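Local structure of putative chromatin binding protein (Chaetomium thermophilum, 6QP0) at residues R110-P123 and W138-T151. The protein probably binds and hydrolyses ATP, through the P-loop NTPase domain present here, as a PSTK-like tRNA-dependent ATPase essential for tRNA modification by Elongator. Sequence-based numbering, arbitrary orientation.
Sequences RAALYAAVKRVLGP and WRYQLYCEAKNART
With CG anti to the backbone N in both, Trp138 and Glu145 (chi1 -172°) reach from helix 138-148 to helix 110-120, two turns apart along the same face. They illustrate how neighbouring, nearly parallel helices can be joined by a few long side chains: the axes come within 10.5 Å at their closest and cross at only -19°. The indole lies under the aliphatic part of Arg110, whose CB sits 3.9 Å from the centroid of the six-membered ring in a CH-pi contact, while CD rests over the same face nearer the rim. Leu142 CD1 backs the opposite face, and Leu113 CB and Tyr114 CB meet the far end of the ring at CZ2 and CH2. Asn133 accepts a hydrogen bond from the indole NE1. Glu145 runs out extended and lays its carboxylate almost flat on the Tyr114 ring, the planes 14° apart and OE2 3.5 Å above the ring centre. OE2 also comes within 2.8 Å of Tyr114 O; as both are acceptors, this close approach may favour a protonated carboxyl group, though Lys118 NZ, 6.2 Å from OE2, would oppose this. Farther along, Leu121 packs CD2 against Ala146 and CG 4.1 Å from Ala149 CB. Beyond the Schellman motif at Arg150, Thr151 OG1 gives a weak hydrogen bond to Gly122 O (3.4 Å). The pair packs on one face of the parallel sheet of this P-loop fold, over three strands: Leu113 and Leu142 both rest on Leu129 of strand 125-130, Val117 and Leu121 on Leu4 of strand 4-9, and Val117 also touches Ile76 of edge strand 72-77.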
ATOM      1  N   ARG A 110       1.554  11.338  -4.420  1.00 31.38           N
ATOM      2  CA  ARG A 110       0.558  11.264  -3.358  1.00 30.63           C
ATOM      3  C   ARG A 110      -0.731  11.964  -3.771  1.00 29.49           C
ATOM      4  O   ARG A 110      -1.829  11.505  -3.435  1.00 29.26           O
ATOM      5  CB  ARG A 110       1.121  11.869  -2.071  1.00 32.04           C
ATOM      6  CG  ARG A 110       2.318  11.104  -1.508  1.00 32.59           C
ATOM      7  CD  ARG A 110       2.635  11.508  -0.078  1.00 30.48           C
ATOM      8  NE  ARG A 110       3.020  12.911   0.039  1.00 31.19           N
ATOM      9  CZ  ARG A 110       4.238  13.380  -0.220  1.00 32.46           C
ATOM     10  NH1 ARG A 110       5.200  12.564  -0.623  1.00 31.99           N
ATOM     11  NH2 ARG A 110       4.491  14.676  -0.082  1.00 34.45           N
ATOM     12  N   ALA A 111      -0.618  13.073  -4.502  1.00 29.92           N
ATOM     13  CA  ALA A 111      -1.807  13.719  -5.047  1.00 30.06           C
ATOM     14  C   ALA A 111      -2.575  12.757  -5.946  1.00 29.67           C
ATOM     15  O   ALA A 111      -3.795  12.604  -5.813  1.00 29.66           O
ATOM     16  CB  ALA A 111      -1.412  14.982  -5.812  1.00 30.71           C
ATOM     17  N   ALA A 112      -1.869  12.085  -6.859  1.00 29.55           N
ATOM     18  CA  ALA A 112      -2.518  11.131  -7.750  1.00 29.47           C
ATOM     19  C   ALA A 112      -3.194  10.020  -6.959  1.00 29.54           C
ATOM     20  O   ALA A 112      -4.354   9.674  -7.215  1.00 29.14           O
ATOM     21  CB  ALA A 112      -1.494  10.549  -8.726  1.00 29.55           C
ATOM     22  N   LEU A 113      -2.479   9.445  -5.989  1.00 31.62           N
ATOM     23  CA  LEU A 113      -3.058   8.395  -5.159  1.00 31.77           C
ATOM     24  C   LEU A 113      -4.280   8.910  -4.411  1.00 31.35           C
ATOM     25  O   LEU A 113      -5.329   8.257  -4.384  1.00 30.90           O
ATOM     26  CB  LEU A 113      -2.010   7.866  -4.179  1.00 31.67           C
ATOM     27  CG  LEU A 113      -0.820   7.113  -4.776  1.00 30.63           C
ATOM     28  CD1 LEU A 113       0.315   7.021  -3.767  1.00 31.01           C
ATOM     29  CD2 LEU A 113      -1.234   5.725  -5.237  1.00 30.87           C
ATOM     30  N   TYR A 114      -4.163  10.091  -3.802  1.00 30.41           N
ATOM     31  CA  TYR A 114      -5.268  10.639  -3.024  1.00 30.41           C
ATOM     32  C   TYR A 114      -6.521  10.779  -3.880  1.00 30.81           C
ATOM     33  O   TYR A 114      -7.621  10.399  -3.460  1.00 30.17           O
ATOM     34  CB  TYR A 114      -4.861  11.987  -2.424  1.00 31.44           C
ATOM     35  CG  TYR A 114      -5.932  12.626  -1.570  1.00 33.59           C
ATOM     36  CD1 TYR A 114      -6.873  13.483  -2.127  1.00 34.71           C
ATOM     37  CD2 TYR A 114      -6.006  12.372  -0.206  1.00 33.90           C
ATOM     38  CE1 TYR A 114      -7.855  14.068  -1.352  1.00 36.80           C
ATOM     39  CE2 TYR A 114      -6.985  12.952   0.578  1.00 35.85           C
ATOM     40  CZ  TYR A 114      -7.908  13.799  -0.001  1.00 37.47           C
ATOM     41  OH  TYR A 114      -8.886  14.382   0.772  1.00 39.13           O
ATOM     42  N   ALA A 115      -6.372  11.313  -5.096  1.00 31.26           N
ATOM     43  CA  ALA A 115      -7.524  11.505  -5.971  1.00 31.28           C
ATOM     44  C   ALA A 115      -8.147  10.172  -6.364  1.00 30.21           C
ATOM     45  O   ALA A 115      -9.373  10.011  -6.332  1.00 30.79           O
ATOM     46  CB  ALA A 115      -7.106  12.289  -7.216  1.00 31.87           C
ATOM     47  N   ALA A 116      -7.313   9.200  -6.746  1.00 29.77           N
ATOM     48  CA  ALA A 116      -7.827   7.895  -7.143  1.00 29.96           C
ATOM     49  C   ALA A 116      -8.686   7.278  -6.047  1.00 30.30           C
ATOM     50  O   ALA A 116      -9.729   6.676  -6.331  1.00 30.91           O
ATOM     51  CB  ALA A 116      -6.669   6.963  -7.500  1.00 29.64           C
ATOM     52  N   VAL A 117      -8.266   7.410  -4.788  1.00 30.08           N
ATOM     53  CA  VAL A 117      -9.039   6.847  -3.686  1.00 30.54           C
ATOM     54  C   VAL A 117     -10.343   7.615  -3.508  1.00 31.35           C
ATOM     55  O   VAL A 117     -11.420   7.021  -3.375  1.00 32.14           O
ATOM     56  CB  VAL A 117      -8.206   6.842  -2.391  1.00 30.21           C
ATOM     57  CG1 VAL A 117      -9.042   6.354  -1.220  1.00 30.85           C
ATOM     58  CG2 VAL A 117      -6.966   5.976  -2.555  1.00 29.65           C
ATOM     59  N   LYS A 118     -10.270   8.948  -3.513  1.00 34.54           N
ATOM     60  CA  LYS A 118     -11.462   9.753  -3.272  1.00 38.39           C
ATOM     61  C   LYS A 118     -12.548   9.477  -4.304  1.00 39.68           C
ATOM     62  O   LYS A 118     -13.739   9.568  -3.988  1.00 41.34           O
ATOM     63  CB  LYS A 118     -11.104  11.238  -3.275  1.00 39.99           C
ATOM     64  CG  LYS A 118     -12.123  12.109  -2.558  1.00 41.79           C
ATOM     65  CD  LYS A 118     -11.769  13.581  -2.660  1.00 43.98           C
ATOM     66  CE  LYS A 118     -12.366  14.376  -1.511  1.00 47.75           C
ATOM     67  NZ  LYS A 118     -13.829  14.150  -1.361  1.00 50.32           N
ATOM     68  N   ARG A 119     -12.161   9.135  -5.535  1.00 38.03           N
ATOM     69  CA  ARG A 119     -13.144   8.903  -6.586  1.00 40.36           C
ATOM     70  C   ARG A 119     -13.984   7.656  -6.343  1.00 42.22           C
ATOM     71  O   ARG A 119     -15.103   7.576  -6.861  1.00 43.58           O
ATOM     72  CB  ARG A 119     -12.441   8.787  -7.941  1.00 39.42           C
ATOM     73  CG  ARG A 119     -11.853  10.097  -8.448  1.00 39.67           C
ATOM     74  CD  ARG A 119     -10.785   9.863  -9.507  1.00 39.18           C
ATOM     75  NE  ARG A 119     -10.125  11.106  -9.896  1.00 38.79           N
ATOM     76  CZ  ARG A 119      -8.919  11.175 -10.454  1.00 38.03           C
ATOM     77  NH1 ARG A 119      -8.227  10.068 -10.687  1.00 38.07           N
ATOM     78  NH2 ARG A 119      -8.403  12.355 -10.771  1.00 37.71           N
ATOM     79  N   VAL A 120     -13.483   6.690  -5.573  1.00 45.95           N
ATOM     80  CA  VAL A 120     -14.173   5.418  -5.401  1.00 48.01           C
ATOM     81  C   VAL A 120     -14.472   5.149  -3.932  1.00 47.34           C
ATOM     82  O   VAL A 120     -15.501   4.552  -3.600  1.00 50.81           O
ATOM     83  CB  VAL A 120     -13.349   4.260  -6.001  1.00 48.62           C
ATOM     84  CG1 VAL A 120     -13.310   4.367  -7.513  1.00 48.05           C
ATOM     85  CG2 VAL A 120     -11.934   4.254  -5.426  1.00 47.61           C
ATOM     86  N   LEU A 121     -13.581   5.586  -3.044  1.00 43.07           N
ATOM     87  CA  LEU A 121     -13.704   5.233  -1.634  1.00 42.92           C
ATOM     88  C   LEU A 121     -15.027   5.730  -1.066  1.00 45.00           C
ATOM     89  O   LEU A 121     -15.412   6.886  -1.267  1.00 45.26           O
ATOM     90  CB  LEU A 121     -12.535   5.815  -0.836  1.00 41.02           C
ATOM     91  CG  LEU A 121     -12.549   5.543   0.670  1.00 41.85           C
ATOM     92  CD1 LEU A 121     -12.467   4.049   0.961  1.00 40.86           C
ATOM     93  CD2 LEU A 121     -11.413   6.286   1.359  1.00 41.47           C
ATOM     94  N   GLY A 122     -15.719   4.847  -0.349  1.00 49.64           N
ATOM     95  CA  GLY A 122     -16.970   5.179   0.285  1.00 51.34           C
ATOM     96  C   GLY A 122     -17.414   4.104   1.254  1.00 51.00           C
ATOM     97  O   GLY A 122     -16.775   3.054   1.386  1.00 51.96           O
ATOM     98  N   PRO A 123     -18.522   4.346   1.958  1.00 45.47           N
ATOM     99  CA  PRO A 123     -19.010   3.339   2.914  1.00 44.68           C
ATOM    100  C   PRO A 123     -19.253   1.974   2.296  1.00 45.72           C
ATOM    101  O   PRO A 123     -19.040   0.955   2.967  1.00 46.13           O
ATOM    102  CB  PRO A 123     -20.315   3.959   3.438  1.00 45.20           C
ATOM    103  CG  PRO A 123     -20.127   5.428   3.266  1.00 45.14           C
ATOM    104  CD  PRO A 123     -19.314   5.590   2.007  1.00 44.33           C
ATOM    105  N   TRP A 138       1.484  11.082   5.398  1.00 31.81           N
ATOM    106  CA  TRP A 138       0.685  10.596   4.279  1.00 30.50           C
ATOM    107  C   TRP A 138      -0.366   9.603   4.758  1.00 30.25           C
ATOM    108  O   TRP A 138      -1.541   9.695   4.382  1.00 31.30           O
ATOM    109  CB  TRP A 138       1.598   9.971   3.223  1.00 30.12           C
ATOM    110  CG  TRP A 138       0.878   9.191   2.171  1.00 29.54           C
ATOM    111  CD1 TRP A 138       1.064   7.878   1.860  1.00 29.61           C
ATOM    112  CD2 TRP A 138      -0.148   9.670   1.292  1.00 29.37           C
ATOM    113  NE1 TRP A 138       0.225   7.509   0.839  1.00 29.32           N
ATOM    114  CE2 TRP A 138      -0.531   8.590   0.473  1.00 28.97           C
ATOM    115  CE3 TRP A 138      -0.776  10.906   1.116  1.00 29.67           C
ATOM    116  CZ2 TRP A 138      -1.515   8.707  -0.506  1.00 28.83           C
ATOM    117  CZ3 TRP A 138      -1.753  11.022   0.144  1.00 29.51           C
ATOM    118  CH2 TRP A 138      -2.113   9.929  -0.655  1.00 29.07           C
ATOM    119  N   ARG A 139       0.036   8.651   5.604  1.00 30.28           N
ATOM    120  CA  ARG A 139      -0.932   7.720   6.174  1.00 30.76           C
ATOM    121  C   ARG A 139      -1.983   8.454   6.996  1.00 31.69           C
ATOM    122  O   ARG A 139      -3.122   7.987   7.108  1.00 31.09           O
ATOM    123  CB  ARG A 139      -0.222   6.669   7.029  1.00 30.40           C
ATOM    124  CG  ARG A 139       0.584   5.643   6.232  1.00 30.03           C
ATOM    125  CD  ARG A 139       0.947   4.421   7.083  1.00 30.30           C
ATOM    126  NE  ARG A 139       1.828   4.757   8.201  1.00 30.79           N
ATOM    127  CZ  ARG A 139       3.155   4.649   8.181  1.00 31.02           C
ATOM    128  NH1 ARG A 139       3.783   4.206   7.100  1.00 30.84           N
ATOM    129  NH2 ARG A 139       3.858   4.983   9.254  1.00 31.61           N
ATOM    130  N   TYR A 140      -1.625   9.605   7.575  1.00 34.80           N
ATOM    131  CA  TYR A 140      -2.606  10.395   8.310  1.00 37.48           C
ATOM    132  C   TYR A 140      -3.587  11.070   7.359  1.00 37.74           C
ATOM    133  O   TYR A 140      -4.781  11.177   7.666  1.00 35.77           O
ATOM    134  CB  TYR A 140      -1.905  11.436   9.180  1.00 38.07           C
ATOM    135  CG  TYR A 140      -2.863  12.371   9.883  1.00 39.98           C
ATOM    136  CD1 TYR A 140      -3.494  11.992  11.060  1.00 41.34           C
ATOM    137  CD2 TYR A 140      -3.141  13.634   9.368  1.00 40.43           C
ATOM    138  CE1 TYR A 140      -4.374  12.840  11.704  1.00 42.55           C
ATOM    139  CE2 TYR A 140      -4.017  14.489  10.007  1.00 41.15           C
ATOM    140  CZ  TYR A 140      -4.631  14.086  11.175  1.00 43.10           C
ATOM    141  OH  TYR A 140      -5.507  14.931  11.818  1.00 44.77           O
ATOM    142  N   GLN A 141      -3.104  11.536   6.203  1.00 39.43           N
ATOM    143  CA  GLN A 141      -4.002  12.093   5.199  1.00 41.70           C
ATOM    144  C   GLN A 141      -5.020  11.051   4.754  1.00 39.73           C
ATOM    145  O   GLN A 141      -6.222  11.330   4.673  1.00 41.64           O
ATOM    146  CB  GLN A 141      -3.208  12.603   3.996  1.00 44.03           C
ATOM    147  CG  GLN A 141      -2.179  13.682   4.304  1.00 46.27           C
ATOM    148  CD  GLN A 141      -1.444  14.152   3.056  1.00 48.50           C
ATOM    149  OE1 GLN A 141      -2.012  14.185   1.964  1.00 50.63           O
ATOM    150  NE2 GLN A 141      -0.173  14.507   3.214  1.00 49.55           N
ATOM    151  N   LEU A 142      -4.550   9.834   4.462  1.00 33.11           N
ATOM    152  CA  LEU A 142      -5.452   8.769   4.039  1.00 30.74           C
ATOM    153  C   LEU A 142      -6.454   8.436   5.133  1.00 31.56           C
ATOM    154  O   LEU A 142      -7.633   8.186   4.854  1.00 32.02           O
ATOM    155  CB  LEU A 142      -4.649   7.529   3.652  1.00 30.08           C
ATOM    156  CG  LEU A 142      -3.743   7.687   2.430  1.00 29.49           C
ATOM    157  CD1 LEU A 142      -2.777   6.522   2.309  1.00 29.17           C
ATOM    158  CD2 LEU A 142      -4.584   7.811   1.170  1.00 29.41           C
ATOM    159  N   TYR A 143      -6.002   8.419   6.387  1.00 34.47           N
ATOM    160  CA  TYR A 143      -6.914   8.218   7.507  1.00 36.67           C
ATOM    161  C   TYR A 143      -8.016   9.271   7.499  1.00 35.40           C
ATOM    162  O   TYR A 143      -9.205   8.944   7.568  1.00 36.38           O
ATOM    163  CB  TYR A 143      -6.124   8.243   8.819  1.00 38.13           C
ATOM    164  CG  TYR A 143      -6.956   8.393  10.073  1.00 38.43           C
ATOM    165  CD1 TYR A 143      -7.632   7.311  10.618  1.00 39.69           C
ATOM    166  CD2 TYR A 143      -7.044   9.616  10.724  1.00 39.91           C
ATOM    167  CE1 TYR A 143      -8.387   7.448  11.771  1.00 41.08           C
ATOM    168  CE2 TYR A 143      -7.794   9.763  11.874  1.00 42.14           C
ATOM    169  CZ  TYR A 143      -8.463   8.677  12.394  1.00 42.93           C
ATOM    170  OH  TYR A 143      -9.210   8.825  13.541  1.00 45.39           O
ATOM    171  N   CYS A 144      -7.637  10.546   7.397  1.00 34.08           N
ATOM    172  CA  CYS A 144      -8.636  11.605   7.342  1.00 35.20           C
ATOM    173  C   CYS A 144      -9.495  11.499   6.089  1.00 35.74           C
ATOM    174  O   CYS A 144     -10.661  11.909   6.102  1.00 36.16           O
ATOM    175  CB  CYS A 144      -7.951  12.969   7.405  1.00 35.52           C
ATOM    176  SG  CYS A 144      -7.004  13.223   8.920  1.00 36.10           S
ATOM    177  N   GLU A 145      -8.948  10.947   5.006  1.00 36.50           N
ATOM    178  CA  GLU A 145      -9.739  10.761   3.794  1.00 40.19           C
ATOM    179  C   GLU A 145     -10.871   9.768   4.031  1.00 42.06           C
ATOM    180  O   GLU A 145     -12.025  10.027   3.675  1.00 44.44           O
ATOM    181  CB  GLU A 145      -8.841  10.298   2.645  1.00 40.11           C
ATOM    182  CG  GLU A 145      -9.546  10.264   1.298  1.00 40.22           C
ATOM    183  CD  GLU A 145      -8.602  10.020   0.135  1.00 37.92           C
ATOM    184  OE1 GLU A 145      -7.490   9.493   0.358  1.00 37.20           O
ATOM    185  OE2 GLU A 145      -8.975  10.360  -1.007  1.00 37.57           O
ATOM    186  N   ALA A 146     -10.558   8.618   4.636  1.00 38.95           N
ATOM    187  CA  ALA A 146     -11.601   7.650   4.959  1.00 37.92           C
ATOM    188  C   ALA A 146     -12.590   8.226   5.963  1.00 39.16           C
ATOM    189  O   ALA A 146     -13.791   7.939   5.900  1.00 38.14           O
ATOM    190  CB  ALA A 146     -10.975   6.365   5.499  1.00 37.21           C
ATOM    191  N   LYS A 147     -12.103   9.036   6.904  1.00 42.27           N
ATOM    192  CA  LYS A 147     -12.995   9.732   7.825  1.00 47.90           C
ATOM    193  C   LYS A 147     -13.987  10.604   7.064  1.00 48.42           C
ATOM    194  O   LYS A 147     -15.186  10.608   7.362  1.00 48.86           O
ATOM    195  CB  LYS A 147     -12.176  10.569   8.811  1.00 51.68           C
ATOM    196  CG  LYS A 147     -13.000  11.518   9.672  1.00 56.20           C
ATOM    197  CD  LYS A 147     -12.123  12.328  10.625  1.00 58.30           C
ATOM    198  CE  LYS A 147     -11.511  11.458  11.715  1.00 58.72           C
ATOM    199  NZ  LYS A 147     -10.790  12.271  12.736  1.00 59.48           N
ATOM    200  N   ASN A 148     -13.499  11.356   6.070  1.00 49.33           N
ATOM    201  CA  ASN A 148     -14.383  12.210   5.284  1.00 50.60           C
ATOM    202  C   ASN A 148     -15.316  11.394   4.402  1.00 47.71           C
ATOM    203  O   ASN A 148     -16.419  11.851   4.080  1.00 49.98           O
ATOM    204  CB  ASN A 148     -13.554  13.177   4.442  1.00 52.98           C
ATOM    205  CG  ASN A 148     -13.088  14.380   5.235  1.00 56.10           C
ATOM    206  OD1 ASN A 148     -13.886  15.044   5.898  1.00 59.65           O
ATOM    207  ND2 ASN A 148     -11.791  14.661   5.182  1.00 54.71           N
ATOM    208  N   ALA A 149     -14.898  10.195   4.000  1.00 40.11           N
ATOM    209  CA  ALA A 149     -15.776   9.278   3.289  1.00 38.91           C
ATOM    210  C   ALA A 149     -16.710   8.520   4.225  1.00 40.45           C
ATOM    211  O   ALA A 149     -17.513   7.711   3.750  1.00 41.13           O
ATOM    212  CB  ALA A 149     -14.948   8.284   2.472  1.00 37.32           C
ATOM    213  N   ARG A 150     -16.620   8.761   5.534  1.00 44.58           N
ATOM    214  CA  ARG A 150     -17.493   8.117   6.517  1.00 48.88           C
ATOM    215  C   ARG A 150     -17.394   6.594   6.421  1.00 45.75           C
ATOM    216  O   ARG A 150     -18.397   5.879   6.422  1.00 45.66           O
ATOM    217  CB  ARG A 150     -18.939   8.590   6.344  1.00 54.11           C
ATOM    218  CG  ARG A 150     -19.096  10.096   6.468  1.00 56.73           C
ATOM    219  CD  ARG A 150     -20.521  10.545   6.208  1.00 60.25           C
ATOM    220  NE  ARG A 150     -20.641  11.999   6.279  1.00 62.52           N
ATOM    221  CZ  ARG A 150     -20.249  12.832   5.317  1.00 61.69           C
ATOM    222  NH1 ARG A 150     -19.702  12.360   4.205  1.00 59.17           N
ATOM    223  NH2 ARG A 150     -20.399  14.141   5.470  1.00 63.33           N
ATOM    224  N   THR A 151     -16.163   6.102   6.349  1.00 44.48           N
ATOM    225  CA  THR A 151     -15.891   4.678   6.210  1.00 44.78           C
ATOM    226  C   THR A 151     -14.639   4.331   6.993  1.00 45.28           C
ATOM    227  O   THR A 151     -13.754   5.180   7.166  1.00 45.86           O
ATOM    228  CB  THR A 151     -15.717   4.288   4.733  1.00 41.78           C
ATOM    229  OG1 THR A 151     -15.663   2.863   4.615  1.00 39.40           O
ATOM    230  CG2 THR A 151     -14.443   4.897   4.160  1.00 41.15           C
TER
HETATM  231  O   HOH W   1       1.527  15.662   0.545  1.00 33.80           O